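Local coordinates for protein probable sensor histidine kinase pdtas (Mycobacterium tuberculosis, PDB 2YKF) that probably acts as a cytosolic sensor histidine kinase of a two-component system for adaptation to poor nutrients, represented here by its GAF and PAS sensor modules, at residues A[31-36]-A[177-182]; A[41-46]-A[56-61]; A[87-92]-A[122-127]; A[116-121]-A[157-162]; A[260-265]-A[276-281]. All coordinates share one frame; numbering follows the deposited sequence. Where two conformers were deposited one is given.

Interaction 1: residues A[31-36]-A[177-182]; sequences WQLLAD and PRAGDG
Asp36 OD2 accepts hydrogen bonds from three waters, and each water bonds in turn to the 177-182 segment. One water lies 2.7 Å from Asp36 OD2 and accepts from the backbone N of Ala179. The second accepts from Arg178 NH1 at 3.0 Å, lying at the edge of the guanidinium and in its plane. The third accepts from the backbone N of Gly180. Asp36 and Arg178 therefore meet through water, with Asp36 OD2 5.3 Å from Arg178 NH1. The other carboxylate oxygen, OD1, is held from inside the helix and from beyond it, by Gln32 NE2 and by Asn62 N. Gln32 NE2 donates to Asp36 OD1 at 2.8 Å, coming from above the carboxylate plane, while OD1 lies in the plane of the Gln32 amide. Helix 18-38 of the GAF module here faces the start of the PAS-like module, where residues 179-181 form a short 3-10 segment. Arg178 N donates to Asp181 OD2 at 2.8 Å and ties that turn together. Beside the waters the contact is apolar. Ala179 CB sits 3.8 Å from Leu33 CD1 and 4.2 Å from Asp36 CB. With Leu33 CG anti to the backbone N (chi1 172°), the CD1 branch is carried over to this methyl group. The Leu33 side chain also packs on Arg263 and Leu265 of the PAS-like sheet. The far end of Arg178 turns to the dimer partner: its NH2 pairs with the carboxylate of Asp181 of the second subunit, and the reciprocal pair forms as well.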
# COMPACT_ATOMS: atom_id res chain seq x y z
N TRP A 31 11.32 -5.74 -0.87
CA TRP A 31 10.58 -6.80 -1.54
C TRP A 31 9.05 -6.71 -1.32
O TRP A 31 8.32 -7.51 -1.90
CB TRP A 31 11.12 -8.17 -1.08
CG TRP A 31 10.83 -8.50 0.32
CD1 TRP A 31 10.37 -7.67 1.36
CD2 TRP A 31 11.02 -9.79 0.89
NE1 TRP A 31 10.28 -8.42 2.53
CE2 TRP A 31 10.68 -9.72 2.25
CE3 TRP A 31 11.48 -11.03 0.35
CZ2 TRP A 31 10.77 -10.87 3.10
CZ3 TRP A 31 11.50 -12.14 1.16
CH2 TRP A 31 11.17 -12.06 2.52
N GLN A 32 8.53 -5.74 -0.55
CA GLN A 32 7.07 -5.52 -0.64
C GLN A 32 6.61 -5.36 -2.11
O GLN A 32 5.55 -5.83 -2.52
CB GLN A 32 6.60 -4.30 0.22
CG GLN A 32 4.98 -4.26 0.29
CD GLN A 32 4.43 -5.47 1.04
OE1 GLN A 32 4.86 -5.79 2.17
NE2 GLN A 32 3.54 -6.21 0.38
N LEU A 33 7.37 -4.59 -2.90
CA LEU A 33 7.06 -4.36 -4.29
C LEU A 33 7.01 -5.70 -5.06
O LEU A 33 6.11 -5.98 -5.81
CB LEU A 33 8.14 -3.46 -4.91
CG LEU A 33 8.06 -3.28 -6.41
CD1 LEU A 33 6.69 -2.71 -6.83
CD2 LEU A 33 9.27 -2.34 -6.89
N LEU A 34 7.98 -6.58 -4.81
CA LEU A 34 7.92 -7.90 -5.44
C LEU A 34 6.68 -8.74 -5.04
O LEU A 34 6.00 -9.29 -5.92
CB LEU A 34 9.24 -8.63 -5.09
CG LEU A 34 9.34 -10.06 -5.61
CD1 LEU A 34 9.34 -10.11 -7.18
CD2 LEU A 34 10.63 -10.66 -5.02
N ALA A 35 6.35 -8.80 -3.73
CA ALA A 35 5.18 -9.55 -3.23
C ALA A 35 3.90 -8.95 -3.85
O ALA A 35 3.04 -9.69 -4.37
CB ALA A 35 5.10 -9.49 -1.72
N ASP A 36 3.85 -7.61 -3.95
CA ASP A 36 2.66 -6.98 -4.54
C ASP A 36 2.51 -7.27 -6.05
O ASP A 36 1.39 -7.54 -6.55
CB ASP A 36 2.68 -5.48 -4.38
CG ASP A 36 2.46 -5.03 -2.87
OD1 ASP A 36 2.15 -5.92 -2.04
OD2 ASP A 36 2.61 -3.83 -2.56
N PRO A 177 5.68 5.36 -3.56
CA PRO A 177 4.42 4.73 -4.05
C PRO A 177 4.47 3.21 -3.86
O PRO A 177 5.55 2.65 -3.93
CB PRO A 177 4.44 5.00 -5.55
CG PRO A 177 5.48 5.95 -5.80
CD PRO A 177 6.45 6.00 -4.63
N ARG A 178 3.34 2.58 -3.56
CA ARG A 178 3.20 1.16 -3.65
C ARG A 178 2.80 0.87 -5.09
O ARG A 178 2.30 1.73 -5.79
CB ARG A 178 2.12 0.63 -2.66
CG ARG A 178 2.25 1.20 -1.19
CD ARG A 178 3.58 0.77 -0.49
NE ARG A 178 3.56 1.22 0.93
CZ ARG A 178 3.15 0.46 1.95
NH1 ARG A 178 2.75 -0.80 1.75
NH2 ARG A 178 3.16 0.95 3.20
N ALA A 179 3.10 -0.34 -5.56
CA ALA A 179 2.65 -0.75 -6.90
C ALA A 179 1.16 -0.38 -7.19
O ALA A 179 0.84 0.20 -8.24
CB ALA A 179 2.91 -2.29 -7.07
N GLY A 180 0.25 -0.68 -6.26
CA GLY A 180 -1.15 -0.36 -6.51
C GLY A 180 -1.46 1.11 -6.71
O GLY A 180 -2.49 1.45 -7.35
N ASP A 181 -0.63 1.99 -6.13
CA ASP A 181 -0.81 3.43 -6.33
C ASP A 181 -0.79 3.88 -7.79
O ASP A 181 -1.41 4.89 -8.15
CB ASP A 181 0.22 4.25 -5.51
CG ASP A 181 0.08 4.01 -3.98
OD1 ASP A 181 -1.05 3.71 -3.48
OD2 ASP A 181 1.09 4.14 -3.26
N GLY A 182 0.03 3.22 -8.62
CA GLY A 182 0.12 3.63 -10.03
C GLY A 182 1.39 2.95 -10.60
O GLY A 182 2.46 3.03 -10.01
O HOH W 1 4.37 -2.19 -3.84
O HOH W 2 1.92 -2.41 -0.63
O HOH W 3 0.59 -2.32 -4.00

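Interaction 2: residues A[41-46]-A[56-61]; sequences DYLMWV and VAQCRP
Val46 and Val56 meet at about a right angle, with Val46 CG2 packed tightly at 3.5 Å from Val56 CG1. The other branch of Val56, CG2, lies 3.8 Å from Met44 SD. Met44 CG is anti to the backbone N and chi2 is extended (-178°), which lays the sulfur beside this methyl group; the bend at chi3 turns only CE. Beyond them Met44 CB faces Ala57 CB. On the other side of the sheet Leu43 and Gln58 lie side by side and point the same way, Leu43 CD1 resting 3.7 Å from Gln58 CG. The backbones form an antiparallel hairpin of the GAF sheet. Tyr42 and Cys59 are a hydrogen-bonded pair, with Cys59 N to Tyr42 O at 2.9 Å in the carbonyl plane. Val56 N donates to Met44 O nearly along the C=O axis. The polar edge gathers at Asp41. One water donates to Asp41 OD1 at 2.7 Å and to Cys59 O, and accepts from Gln58 NE2. Asp41 OD1 also lies 3.3 Å from Arg60 CG, but Arg60 NE is 4.4 Å away, too far for a salt bridge. Asp41 OD1 bonds to Thr66 and Arg60 NE to Val68 O; Arg60 NH1 reaches Asn198 and Ser201 of the second subunit. The hairpin is thus joined by backbone bonds and apolar packing, while the carboxylate is satisfied by water and loop groups rather than by the neighbouring guanidinium.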
# COMPACT_ATOMS: atom_id res chain seq x y z
N ASP A 41 3.06 -14.52 -1.62
CA ASP A 41 3.91 -14.50 -0.47
C ASP A 41 5.38 -14.86 -0.78
O ASP A 41 5.65 -15.70 -1.66
CB ASP A 41 3.40 -15.55 0.54
CG ASP A 41 2.04 -15.26 1.02
OD1 ASP A 41 1.98 -14.47 1.99
OD2 ASP A 41 1.03 -15.82 0.48
N TYR A 42 6.35 -14.26 -0.06
CA TYR A 42 7.75 -14.76 -0.22
C TYR A 42 8.31 -15.07 1.12
O TYR A 42 8.02 -14.34 2.14
CB TYR A 42 8.67 -13.69 -0.88
CG TYR A 42 8.44 -13.56 -2.37
CD1 TYR A 42 7.41 -12.76 -2.88
CD2 TYR A 42 9.25 -14.29 -3.29
CE1 TYR A 42 7.15 -12.70 -4.26
CE2 TYR A 42 9.04 -14.24 -4.64
CZ TYR A 42 8.01 -13.41 -5.13
OH TYR A 42 7.85 -13.32 -6.47
N LEU A 43 9.18 -16.08 1.16
CA LEU A 43 9.94 -16.34 2.34
C LEU A 43 11.39 -16.25 1.94
O LEU A 43 11.70 -16.63 0.86
CB LEU A 43 9.62 -17.73 2.85
CG LEU A 43 8.53 -17.93 3.90
CD1 LEU A 43 7.27 -17.25 3.66
CD2 LEU A 43 8.29 -19.44 4.09
N MET A 44 12.27 -15.79 2.83
CA MET A 44 13.69 -15.75 2.54
C MET A 44 14.41 -16.80 3.39
O MET A 44 14.27 -16.82 4.59
CB MET A 44 14.27 -14.39 2.90
CG MET A 44 15.78 -14.32 2.61
SD MET A 44 16.48 -12.70 3.10
CE MET A 44 16.08 -11.87 1.59
N TRP A 45 15.20 -17.64 2.73
CA TRP A 45 15.91 -18.76 3.42
C TRP A 45 17.39 -18.56 3.31
O TRP A 45 17.88 -18.16 2.24
CB TRP A 45 15.57 -20.07 2.73
CG TRP A 45 14.12 -20.40 2.81
CD1 TRP A 45 13.17 -20.13 1.92
CD2 TRP A 45 13.51 -21.07 3.88
NE1 TRP A 45 11.94 -20.58 2.36
CE2 TRP A 45 12.14 -21.19 3.57
CE3 TRP A 45 14.00 -21.65 5.05
CZ2 TRP A 45 11.23 -21.86 4.42
CZ3 TRP A 45 13.08 -22.30 5.91
CH2 TRP A 45 11.73 -22.37 5.59
N VAL A 46 18.11 -18.77 4.43
CA VAL A 46 19.58 -18.83 4.43
C VAL A 46 20.04 -20.26 4.85
O VAL A 46 19.21 -21.06 5.33
CB VAL A 46 20.27 -17.73 5.28
CG1 VAL A 46 19.95 -16.27 4.69
CG2 VAL A 46 19.90 -17.82 6.81
N VAL A 56 14.48 -16.42 7.45
CA VAL A 56 14.92 -15.25 8.18
C VAL A 56 14.02 -14.03 7.87
O VAL A 56 14.18 -13.02 8.53
CB VAL A 56 16.41 -14.85 7.87
CG1 VAL A 56 17.43 -15.95 8.38
CG2 VAL A 56 16.58 -14.67 6.38
N ALA A 57 13.07 -14.15 6.94
CA ALA A 57 12.17 -13.01 6.62
C ALA A 57 11.04 -13.52 5.82
O ALA A 57 11.14 -14.60 5.19
CB ALA A 57 12.89 -11.84 5.86
N GLN A 58 9.93 -12.76 5.85
CA GLN A 58 8.76 -13.18 5.18
C GLN A 58 7.97 -11.93 4.76
O GLN A 58 7.92 -10.92 5.53
CB GLN A 58 7.90 -13.96 6.20
CG GLN A 58 6.45 -14.30 5.68
CD GLN A 58 5.73 -15.20 6.71
OE1 GLN A 58 6.23 -15.40 7.81
NE2 GLN A 58 4.59 -15.74 6.34
N CYS A 59 7.39 -11.94 3.59
CA CYS A 59 6.50 -10.86 3.17
C CYS A 59 5.17 -11.39 2.68
O CYS A 59 5.14 -12.44 2.02
CB CYS A 59 7.17 -10.05 2.05
SG CYS A 59 6.48 -8.40 1.73
N ARG A 60 4.08 -10.70 2.93
CA ARG A 60 2.85 -11.05 2.25
C ARG A 60 2.47 -10.01 1.22
O ARG A 60 2.75 -8.84 1.39
CB ARG A 60 1.70 -11.20 3.27
CG ARG A 60 2.06 -12.16 4.41
CD ARG A 60 0.84 -12.39 5.34
NE ARG A 60 1.20 -13.54 6.21
CZ ARG A 60 1.77 -13.42 7.39
NH1 ARG A 60 2.06 -12.21 7.87
NH2 ARG A 60 2.01 -14.50 8.12
N PRO A 61 1.71 -10.41 0.19
CA PRO A 61 1.27 -9.38 -0.77
C PRO A 61 0.15 -8.48 -0.20
O PRO A 61 -0.70 -8.95 0.57
CB PRO A 61 0.70 -10.22 -1.92
CG PRO A 61 0.20 -11.51 -1.25
CD PRO A 61 1.08 -11.72 -0.04
O HOH W 4 4.18 -14.81 3.54

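Interaction 3: residues A[87-92]-A[122-127]; sequences ATFSGG and DQVVAV
One face of the Phe89 ring is met by Val127 CG2, which stands 3.6 Å from the ring centroid and 18° off the normal. This is a CH-pi contact over the face, displaced toward the rim. The closest ring atom, Phe89 CE2, is 3.4 Å from Val127 CG2. Val124 O, near CD1, and Ala126 CA, 3.9 Å from Phe89 CE1, approach the ring obliquely. Val124 CG1 is 4.1 Å from Phe89 CD1. Phe89 CG is anti to the carbonyl carbon (chi1 -80°), and the ring swings from the helix toward the strand. The strand has a classic beta bulge here, in which Val125 and Ala126 both face Val118 of strand 114-120. The bulge lies between Val124 and Val127, and both of these direct CB toward helix 83-90 of the GAF domain. Val124 CG2 reaches the helix backbone, 3.7 Å from Thr88 O. It also touches Gly92 C at 3.6 Å, just past the inverse gamma turn centred on Gly91. Thr88 meets Val127 through carbon, its CB 3.9 Å from Val127 CG2. Its hydroxyl is bonded to Leu84 O within the helix. No hydrogen bond crosses between the two segments.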
# COMPACT_ATOMS: atom_id res chain seq x y z
N ALA A 87 19.20 -27.31 -3.03
CA ALA A 87 19.90 -27.42 -4.32
C ALA A 87 20.18 -26.04 -4.95
O ALA A 87 21.19 -25.86 -5.63
CB ALA A 87 19.09 -28.25 -5.29
N THR A 88 19.26 -25.08 -4.75
CA THR A 88 19.48 -23.73 -5.29
C THR A 88 20.67 -23.06 -4.64
O THR A 88 21.34 -22.24 -5.28
CB THR A 88 18.23 -22.84 -5.18
OG1 THR A 88 17.09 -23.55 -5.68
CG2 THR A 88 18.38 -21.55 -6.04
N PHE A 89 20.97 -23.40 -3.39
CA PHE A 89 22.18 -22.89 -2.76
C PHE A 89 23.42 -23.49 -3.38
O PHE A 89 24.48 -22.86 -3.37
CB PHE A 89 22.20 -23.19 -1.28
CG PHE A 89 21.37 -22.26 -0.47
CD1 PHE A 89 21.89 -21.02 -0.10
CD2 PHE A 89 20.09 -22.62 -0.06
CE1 PHE A 89 21.13 -20.16 0.68
CE2 PHE A 89 19.29 -21.74 0.71
CZ PHE A 89 19.83 -20.52 1.08
N SER A 90 23.23 -24.70 -3.95
CA SER A 90 24.30 -25.62 -4.42
C SER A 90 24.71 -25.43 -5.88
O SER A 90 25.81 -24.94 -6.16
CB SER A 90 23.89 -27.09 -4.20
OG SER A 90 24.43 -27.59 -2.99
N GLY A 91 23.86 -25.87 -6.81
CA GLY A 91 24.16 -25.76 -8.22
C GLY A 91 23.86 -24.37 -8.78
O GLY A 91 23.10 -24.25 -9.75
N GLY A 92 24.46 -23.33 -8.18
CA GLY A 92 24.37 -21.96 -8.74
C GLY A 92 25.04 -20.93 -7.84
O GLY A 92 25.93 -20.18 -8.25
N ASP A 122 29.18 -13.27 -6.55
CA ASP A 122 28.66 -14.38 -7.34
C ASP A 122 28.25 -15.60 -6.51
O ASP A 122 28.25 -16.72 -7.03
CB ASP A 122 29.66 -14.79 -8.43
CG ASP A 122 29.09 -14.59 -9.82
OD1 ASP A 122 28.25 -15.41 -10.25
OD2 ASP A 122 29.46 -13.59 -10.49
N GLN A 123 27.95 -15.40 -5.22
CA GLN A 123 27.41 -16.49 -4.45
C GLN A 123 25.88 -16.36 -4.24
O GLN A 123 25.33 -15.25 -4.20
CB GLN A 123 28.24 -16.79 -3.15
CG GLN A 123 28.38 -15.66 -2.13
CD GLN A 123 28.54 -16.14 -0.64
OE1 GLN A 123 28.39 -17.34 -0.32
NE2 GLN A 123 28.82 -15.17 0.27
N VAL A 124 25.18 -17.48 -4.20
CA VAL A 124 23.79 -17.46 -3.79
C VAL A 124 23.86 -17.28 -2.30
O VAL A 124 24.33 -18.20 -1.54
CB VAL A 124 23.07 -18.73 -4.13
CG1 VAL A 124 21.69 -18.75 -3.50
CG2 VAL A 124 22.98 -18.93 -5.66
N VAL A 125 23.44 -16.09 -1.83
CA VAL A 125 23.43 -15.80 -0.38
C VAL A 125 22.11 -16.07 0.33
O VAL A 125 22.07 -16.14 1.58
CB VAL A 125 23.95 -14.38 -0.06
CG1 VAL A 125 25.38 -14.23 -0.54
CG2 VAL A 125 23.04 -13.28 -0.74
N ALA A 126 21.04 -16.22 -0.44
CA ALA A 126 19.75 -16.58 0.11
C ALA A 126 18.94 -17.14 -1.00
O ALA A 126 19.27 -16.97 -2.17
CB ALA A 126 18.99 -15.31 0.77
N VAL A 127 17.85 -17.81 -0.63
CA VAL A 127 16.85 -18.29 -1.59
C VAL A 127 15.43 -17.85 -1.18
O VAL A 127 15.08 -17.93 -0.01
CB VAL A 127 16.89 -19.83 -1.67
CG1 VAL A 127 15.82 -20.31 -2.58
CG2 VAL A 127 18.27 -20.25 -2.22

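Interaction 4: residues A[116-121]-A[157-162]; sequences SPVRFG and RMLAEG
Arg119 leaves the strand with chi1 at -96° and then runs extended from CG to NE, with chi2 at -176°. This course carries the chain past Ala160 O and returns NH1 to the same oxygen. Arg119 CB and CD lie against it, and Arg119 NH1 donates to Ala160 O at 2.7 Å. The carbonyl is met at the edge of the guanidinium and near its plane, while the donor is tilted 27° from the carbonyl plane. Next to this bond, Arg119 N donates to Leu159 O at 3.0 Å. Both carbonyls belong to the last turn of helix 143-161. Gly162 is the first residue to leave helical angles; its positive phi belongs to a Schellman motif. Its CA lies 3.2 Å from Arg119 O in a CA-H...O contact. Pro117 O makes a similar contact with Ala160 CA at 3.3 Å. Apolar packing flanks the polar row: Pro117 CG is 3.8 Å from Ala160 CB, and Val118 CG1 is 4.4 Å from Leu159 CD2. Strand 114-120 is the outermost strand of the GAF sheet within this chain, and the helix end packs directly on it. Carbonyls at a helix C-terminus have fewer amide donors ahead of them; Leu159 O has a weak bond from Gly162 N. Arg119 supplies two further donors, one from the backbone and one from a guanidinium whose positive charge is probably favourable at the negative, C-terminal end of the helix dipole.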
# COMPACT_ATOMS: atom_id res chain seq x y z
N SER A 116 13.72 -19.34 -6.08
CA SER A 116 14.72 -18.55 -6.81
C SER A 116 15.83 -18.00 -5.93
O SER A 116 15.62 -17.64 -4.76
CB SER A 116 14.07 -17.45 -7.63
OG SER A 116 13.29 -16.64 -6.81
N PRO A 117 17.02 -17.88 -6.51
CA PRO A 117 18.13 -17.43 -5.73
C PRO A 117 18.28 -15.90 -5.65
O PRO A 117 17.88 -15.18 -6.56
CB PRO A 117 19.32 -17.96 -6.54
CG PRO A 117 18.81 -17.81 -7.97
CD PRO A 117 17.42 -18.29 -7.88
N VAL A 118 18.92 -15.47 -4.59
CA VAL A 118 19.33 -14.11 -4.46
C VAL A 118 20.86 -14.18 -4.50
O VAL A 118 21.45 -14.83 -3.63
CB VAL A 118 18.91 -13.56 -3.09
CG1 VAL A 118 19.42 -12.12 -2.89
CG2 VAL A 118 17.36 -13.59 -2.94
N ARG A 119 21.47 -13.55 -5.51
CA ARG A 119 22.95 -13.48 -5.63
C ARG A 119 23.52 -12.19 -5.14
O ARG A 119 22.86 -11.07 -5.25
CB ARG A 119 23.41 -13.72 -7.05
CG ARG A 119 23.79 -15.13 -7.27
CD ARG A 119 24.36 -15.44 -8.69
NE ARG A 119 24.18 -16.89 -8.93
CZ ARG A 119 23.06 -17.48 -9.37
NH1 ARG A 119 21.97 -16.76 -9.66
NH2 ARG A 119 23.01 -18.80 -9.52
N PHE A 120 24.71 -12.32 -4.53
CA PHE A 120 25.54 -11.22 -4.18
C PHE A 120 27.03 -11.60 -4.33
O PHE A 120 27.48 -12.63 -3.82
CB PHE A 120 25.31 -10.77 -2.75
CG PHE A 120 26.16 -9.61 -2.35
CD1 PHE A 120 25.80 -8.31 -2.74
CD2 PHE A 120 27.37 -9.80 -1.70
CE1 PHE A 120 26.60 -7.21 -2.41
CE2 PHE A 120 28.18 -8.70 -1.37
CZ PHE A 120 27.79 -7.41 -1.74
N GLY A 121 27.79 -10.73 -4.96
CA GLY A 121 29.08 -11.12 -5.49
C GLY A 121 28.58 -12.09 -6.54
O GLY A 121 27.57 -11.79 -7.25
N ARG A 157 14.60 -11.98 -11.82
CA ARG A 157 15.84 -12.17 -12.62
C ARG A 157 16.99 -11.26 -12.15
O ARG A 157 18.10 -11.71 -11.96
CB ARG A 157 15.55 -12.07 -14.15
CG ARG A 157 16.72 -11.64 -15.00
CD ARG A 157 17.48 -12.79 -15.70
NE ARG A 157 16.92 -13.11 -17.01
CZ ARG A 157 17.63 -13.52 -18.08
NH1 ARG A 157 18.96 -13.63 -18.04
NH2 ARG A 157 16.98 -13.80 -19.22
N MET A 158 16.69 -9.98 -11.87
CA MET A 158 17.67 -9.10 -11.28
C MET A 158 18.15 -9.56 -9.91
O MET A 158 19.36 -9.42 -9.58
CB MET A 158 17.03 -7.69 -11.20
CG MET A 158 16.98 -7.09 -12.59
SD MET A 158 16.24 -5.47 -12.68
CE MET A 158 17.60 -4.53 -12.07
N LEU A 159 17.21 -10.07 -9.06
CA LEU A 159 17.64 -10.64 -7.78
C LEU A 159 18.63 -11.81 -8.01
O LEU A 159 19.65 -11.91 -7.31
CB LEU A 159 16.42 -11.18 -7.00
CG LEU A 159 15.67 -10.02 -6.32
CD1 LEU A 159 14.22 -10.46 -6.01
CD2 LEU A 159 16.42 -9.76 -5.05
N ALA A 160 18.31 -12.67 -8.98
CA ALA A 160 19.13 -13.86 -9.31
C ALA A 160 20.47 -13.44 -9.90
O ALA A 160 21.47 -14.14 -9.71
CB ALA A 160 18.36 -14.82 -10.23
N GLU A 161 20.53 -12.27 -10.55
CA GLU A 161 21.76 -11.77 -11.17
C GLU A 161 22.49 -10.85 -10.27
O GLU A 161 23.55 -10.36 -10.65
CB GLU A 161 21.46 -11.07 -12.53
CG GLU A 161 20.95 -12.09 -13.54
CD GLU A 161 20.68 -11.58 -14.98
OE1 GLU A 161 20.59 -10.34 -15.23
OE2 GLU A 161 20.51 -12.45 -15.88
N GLY A 162 21.93 -10.55 -9.11
CA GLY A 162 22.61 -9.70 -8.16
C GLY A 162 22.56 -8.21 -8.53
O GLY A 162 23.35 -7.44 -8.01

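Interaction 5: residues A[260-265]-A[276-281]; sequences VLLRTL and AAILIR
Strands 258-269 and 272-282 form a beta hairpin in the five-stranded antiparallel sheet of the PAS-like module. Six backbone hydrogen bonds join the segments in regular register. They come in reciprocal pairs: Leu261 with Arg281, Arg263 with Leu279, and Leu265 with Ala277. In the middle pair Leu279 N donates to Arg263 O at 2.7 Å and lies in the carbonyl plane, while Arg263 N returns a bond to Leu279 O at 2.8 Å. The side chains divide between two faces. On one, Leu262 and Ile280 lie side by side, with Leu262 CD2 3.7 Å from Ile280 CG1. Ile280 CG1 is anti to the backbone N (chi1 -180°), which stretches this branch alongside Leu262 and lets Val260 CB meet it at 3.9 Å. Further along, Thr264 CG2 lies 4.1 Å from Ile278 CG1. The Thr264 hydroxyl is engaged with His237 and with the backbone N of Met249. The other face carries Leu261, Arg263, Leu265, Ala277, Leu279 and Arg281. Arg263 CD lies 4.1 Å from Leu279 CD1, the two side chains pointing the same way. Leu265 CD1 approaches Leu279 CG at 4.3 Å. Leu33 of helix 18-38 packs on Leu279, and Arg263 NH2 forms a salt bridge with Glu30 of that helix. This face therefore meets the GAF module. The strand order of the sheet, 2-1-5-4-3, with these two strands as 4 and 5, is that of the PAS fold.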
# COMPACT_ATOMS: atom_id res chain seq x y z
N VAL A 260 2.60 14.61 -7.45
CA VAL A 260 2.76 13.18 -7.49
C VAL A 260 4.12 12.76 -6.91
O VAL A 260 5.10 13.56 -6.92
CB VAL A 260 2.59 12.62 -8.89
CG1 VAL A 260 1.18 12.83 -9.38
CG2 VAL A 260 3.61 13.28 -9.88
N LEU A 261 4.19 11.55 -6.37
CA LEU A 261 5.48 10.99 -5.97
C LEU A 261 5.80 9.96 -7.03
O LEU A 261 4.94 9.18 -7.39
CB LEU A 261 5.42 10.22 -4.63
CG LEU A 261 5.23 10.96 -3.34
CD1 LEU A 261 5.23 9.90 -2.18
CD2 LEU A 261 6.39 11.91 -3.22
N LEU A 262 7.04 9.96 -7.49
CA LEU A 262 7.47 9.03 -8.54
C LEU A 262 8.59 8.22 -7.98
O LEU A 262 9.47 8.79 -7.30
CB LEU A 262 8.06 9.78 -9.74
CG LEU A 262 7.12 10.66 -10.52
CD1 LEU A 262 7.95 11.43 -11.56
CD2 LEU A 262 6.14 9.80 -11.20
N ARG A 263 8.60 6.93 -8.31
CA ARG A 263 9.76 6.08 -8.04
C ARG A 263 10.15 5.29 -9.32
O ARG A 263 9.29 4.63 -9.93
CB ARG A 263 9.45 5.12 -6.92
CG ARG A 263 10.64 4.26 -6.66
CD ARG A 263 10.34 3.19 -5.75
NE ARG A 263 11.46 2.24 -5.73
CZ ARG A 263 11.38 1.11 -5.07
NH1 ARG A 263 10.24 0.80 -4.44
NH2 ARG A 263 12.43 0.28 -5.06
N THR A 264 11.40 5.43 -9.77
CA THR A 264 11.84 4.77 -10.99
C THR A 264 12.75 3.59 -10.58
O THR A 264 13.42 3.63 -9.52
CB THR A 264 12.63 5.74 -11.91
OG1 THR A 264 13.82 6.22 -11.21
CG2 THR A 264 11.76 6.99 -12.23
N LEU A 265 12.73 2.57 -11.43
CA LEU A 265 13.48 1.31 -11.24
C LEU A 265 13.94 0.88 -12.61
O LEU A 265 13.13 0.57 -13.45
CB LEU A 265 12.55 0.19 -10.76
CG LEU A 265 12.14 0.30 -9.35
CD1 LEU A 265 10.78 1.02 -9.47
CD2 LEU A 265 12.02 -1.15 -8.80
N ALA A 276 12.22 0.12 -18.01
CA ALA A 276 12.09 0.61 -16.65
C ALA A 276 10.66 0.45 -16.12
O ALA A 276 9.71 0.36 -16.89
CB ALA A 276 12.54 2.11 -16.51
N ALA A 277 10.55 0.39 -14.80
CA ALA A 277 9.21 0.44 -14.14
C ALA A 277 9.21 1.80 -13.47
O ALA A 277 10.27 2.27 -13.02
CB ALA A 277 9.04 -0.71 -13.11
N ILE A 278 8.04 2.43 -13.43
CA ILE A 278 7.86 3.64 -12.72
C ILE A 278 6.62 3.47 -11.86
O ILE A 278 5.52 3.14 -12.35
CB ILE A 278 7.72 4.86 -13.68
CG1 ILE A 278 9.03 4.99 -14.52
CG2 ILE A 278 7.40 6.19 -12.92
CD1 ILE A 278 9.02 6.14 -15.43
N LEU A 279 6.78 3.76 -10.58
CA LEU A 279 5.59 3.76 -9.69
C LEU A 279 5.22 5.20 -9.41
O LEU A 279 6.09 6.07 -9.32
CB LEU A 279 5.90 3.06 -8.39
CG LEU A 279 6.65 1.73 -8.56
CD1 LEU A 279 6.98 1.27 -7.15
CD2 LEU A 279 5.76 0.75 -9.25
N ILE A 280 3.93 5.48 -9.39
CA ILE A 280 3.47 6.86 -9.18
C ILE A 280 2.35 6.89 -8.17
O ILE A 280 1.53 6.01 -8.14
CB ILE A 280 3.09 7.55 -10.51
CG1 ILE A 280 2.61 9.00 -10.29
CG2 ILE A 280 2.05 6.75 -11.29
CD1 ILE A 280 2.30 9.71 -11.66
N ARG A 281 2.36 7.90 -7.29
CA ARG A 281 1.26 8.00 -6.35
C ARG A 281 0.80 9.46 -6.37
O ARG A 281 1.61 10.34 -6.15
CB ARG A 281 1.73 7.69 -4.93
CG ARG A 281 0.52 7.76 -3.96
CD ARG A 281 0.84 7.55 -2.46
NE ARG A 281 -0.48 7.39 -1.83
CZ ARG A 281 -0.74 7.50 -0.51
NH1 ARG A 281 0.27 7.68 0.37
NH2 ARG A 281 -2.00 7.31 -0.08

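In the fold
Interaction 2 lies within the GAF sheet; interactions 3 and 4 pack helices against it. Strand 123-131 of interaction 3 lies between strand 41-47 of interaction 2 and strand 114-120 of interaction 4, with backbone bonds to both. Interaction 5 is a hairpin of the PAS-like sheet, about 24 Å from interaction 2 between centres. Interaction 1 lies between the modules and touches 2, 4 and 5. The chemistry follows position. The two hairpins, 2 and 5, are buried and rely on backbone bonds. Interaction 3 is chiefly apolar, with exposed residues at its outer end, Gly92 and Asp122. Interaction 4, partly buried, secures a helix end. Interaction 1 is buried yet bridged by water.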